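Local coordinates for dihydrodipicolinate synthase (Methanocaldococcus jannaschii DSM 2661, PDB 2YXG), which probably catalyses the condensation of pyruvate with L-aspartate-beta-semialdehyde to 4-hydroxy-tetrahydrodipicolinate in lysine biosynthesis, at residues Ser88-Ala91 with Glu92-Ala96. Numbering follows the deposited sequence.
Sequences SVFA and EDVGA
The Phe90 ring carries Val94, one helical turn on, over one of its faces: Val94 CB stands 4.1 Å from the ring centroid in a CH-pi contact, 25° off the ring normal and displaced toward the rim. On the same side of the ring, Phe90 CE2 meets Val94 CG1 at 3.7 Å and Phe90 CZ lies near Val94 CG2, so both methyl branches of the valine are used. Phe90 CB points away from the following turn, but with CG trans to the backbone N (chi1 175°) the far end of the ring is carried back over Val94. Phe90 also touches Lys56, and Val94 touches Ile59 and Glu60, all of helix 52-66; ring and branched valine suit this partly covered flank because they pack on each other and on those neighbours. Replacing Phe90 with a serine would probably leave Val94 without its aromatic cover and open a gap beside helix 52-66. Round the helix, Val89 and Asp93 run side by side, Val89 CG1 in van der Waals contact with Asp93 OD2 at 3.6 Å; the exposed position suits the charged Asp93. Glu92 OE2 instead accepts a hydrogen bond from Asn126 N, beyond helix 111-124. Buried Ala91, small enough to sit against Val99 of strand 98-102, offers its carbonyl O to Ala96 N at 3.1 Å and, weakly, to Gly95 N. Gly95 has a positive phi (110°) at which a CB would jam against the preceding carbonyl O, hence the glycine. The turn brings Ala96 CB to 4.3 Å from Ala91 CB, an apolar contact between two buried small residues. This Schellman motif closes helix 81-94 and leads toward strand 98-102, within a beta-alpha-beta unit of the TIM barrel.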
ATOM      1  N   SER A  88      -2.132  25.537 -21.292  1.00 23.45           N
ATOM      2  CA  SER A  88      -3.225  25.070 -22.142  1.00 23.61           C
ATOM      3  C   SER A  88      -3.550  26.090 -23.225  1.00 22.99           C
ATOM      4  O   SER A  88      -3.720  25.738 -24.390  1.00 21.56           O
ATOM      5  CB  SER A  88      -4.479  24.798 -21.287  1.00 23.43           C
ATOM      6  OG  SER A  88      -4.202  23.800 -20.288  1.00 25.84           O
ATOM      7  N   VAL A  89      -3.654  27.349 -22.802  1.00 23.79           N
ATOM      8  CA  VAL A  89      -3.903  28.467 -23.715  1.00 24.17           C
ATOM      9  C   VAL A  89      -2.774  28.523 -24.748  1.00 24.18           C
ATOM     10  O   VAL A  89      -3.027  28.679 -25.963  1.00 24.44           O
ATOM     11  CB  VAL A  89      -4.037  29.792 -22.944  1.00 25.39           C
ATOM     12  CG1 VAL A  89      -3.905  31.044 -23.912  1.00 25.19           C
ATOM     13  CG2 VAL A  89      -5.367  29.811 -22.164  1.00 26.17           C
ATOM     14  N   PHE A  90      -1.549  28.349 -24.283  1.00 23.36           N
ATOM     15  CA  PHE A  90      -0.441  28.275 -25.201  1.00 23.94           C
ATOM     16  C   PHE A  90      -0.529  27.104 -26.210  1.00 24.11           C
ATOM     17  O   PHE A  90      -0.250  27.272 -27.393  1.00 22.82           O
ATOM     18  CB  PHE A  90       0.899  28.191 -24.503  1.00 23.42           C
ATOM     19  CG  PHE A  90       2.032  28.000 -25.491  1.00 27.97           C
ATOM     20  CD1 PHE A  90       2.580  29.108 -26.164  1.00 25.77           C
ATOM     21  CD2 PHE A  90       2.480  26.704 -25.827  1.00 29.07           C
ATOM     22  CE1 PHE A  90       3.604  28.941 -27.082  1.00 28.15           C
ATOM     23  CE2 PHE A  90       3.471  26.529 -26.771  1.00 30.58           C
ATOM     24  CZ  PHE A  90       4.050  27.649 -27.400  1.00 26.78           C
ATOM     25  N   ALA A  91      -0.899  25.915 -25.740  1.00 23.89           N
ATOM     26  CA  ALA A  91      -1.029  24.788 -26.642  1.00 23.36           C
ATOM     27  C   ALA A  91      -2.082  25.106 -27.721  1.00 23.58           C
ATOM     28  O   ALA A  91      -1.948  24.716 -28.863  1.00 23.24           O
ATOM     29  CB  ALA A  91      -1.395  23.557 -25.875  1.00 22.89           C
ATOM     30  N   GLU A  92      -3.140  25.809 -27.357  1.00 24.54           N
ATOM     31  CA  GLU A  92      -4.194  26.084 -28.346  1.00 26.79           C
ATOM     32  C   GLU A  92      -3.706  27.106 -29.384  1.00 26.44           C
ATOM     33  O   GLU A  92      -3.775  26.867 -30.588  1.00 25.98           O
ATOM     34  CB  GLU A  92      -5.471  26.563 -27.681  1.00 27.14           C
ATOM     35  CG  GLU A  92      -6.668  26.668 -28.661  1.00 32.14           C
ATOM     36  CD  GLU A  92      -7.951  26.954 -27.947  1.00 36.99           C
ATOM     37  OE1 GLU A  92      -8.002  27.917 -27.157  1.00 42.63           O
ATOM     38  OE2 GLU A  92      -8.912  26.218 -28.146  1.00 42.63           O
ATOM     39  N   ASP A  93      -3.139  28.186 -28.871  1.00 26.78           N
ATOM     40  CA  ASP A  93      -2.599  29.274 -29.647  1.00 28.02           C
ATOM     41  C   ASP A  93      -1.536  28.785 -30.588  1.00 27.14           C
ATOM     42  O   ASP A  93      -1.468  29.259 -31.692  1.00 27.97           O
ATOM     43  CB  ASP A  93      -1.957  30.330 -28.734  1.00 29.19           C
ATOM     44  CG  ASP A  93      -2.977  31.184 -27.950  1.00 34.15           C
ATOM     45  OD1 ASP A  93      -4.229  31.080 -28.164  1.00 38.00           O
ATOM     46  OD2 ASP A  93      -2.484  31.987 -27.088  1.00 39.66           O
ATOM     47  N   VAL A  94      -0.696  27.852 -30.166  1.00 26.20           N
ATOM     48  CA  VAL A  94       0.387  27.414 -31.023  1.00 25.49           C
ATOM     49  C   VAL A  94      -0.045  26.394 -32.092  1.00 25.21           C
ATOM     50  O   VAL A  94       0.710  26.135 -33.007  1.00 24.36           O
ATOM     51  CB  VAL A  94       1.632  26.922 -30.216  1.00 25.84           C
ATOM     52  CG1 VAL A  94       1.408  25.510 -29.611  1.00 26.14           C
ATOM     53  CG2 VAL A  94       2.852  26.910 -31.068  1.00 25.22           C
ATOM     54  N   GLY A  95      -1.243  25.812 -32.001  1.00 24.83           N
ATOM     55  CA  GLY A  95      -1.661  24.870 -33.081  1.00 24.01           C
ATOM     56  C   GLY A  95      -1.761  23.393 -32.752  1.00 23.89           C
ATOM     57  O   GLY A  95      -1.978  22.582 -33.659  1.00 23.72           O
ATOM     58  N   ALA A  96      -1.643  23.029 -31.462  1.00 23.17           N
ATOM     59  CA  ALA A  96      -1.876  21.618 -31.047  1.00 23.07           C
ATOM     60  C   ALA A  96      -3.321  21.254 -31.264  1.00 23.45           C
ATOM     61  O   ALA A  96      -4.188  22.138 -31.368  1.00 22.88           O
ATOM     62  CB  ALA A  96      -1.477  21.362 -29.601  1.00 22.07           C
TER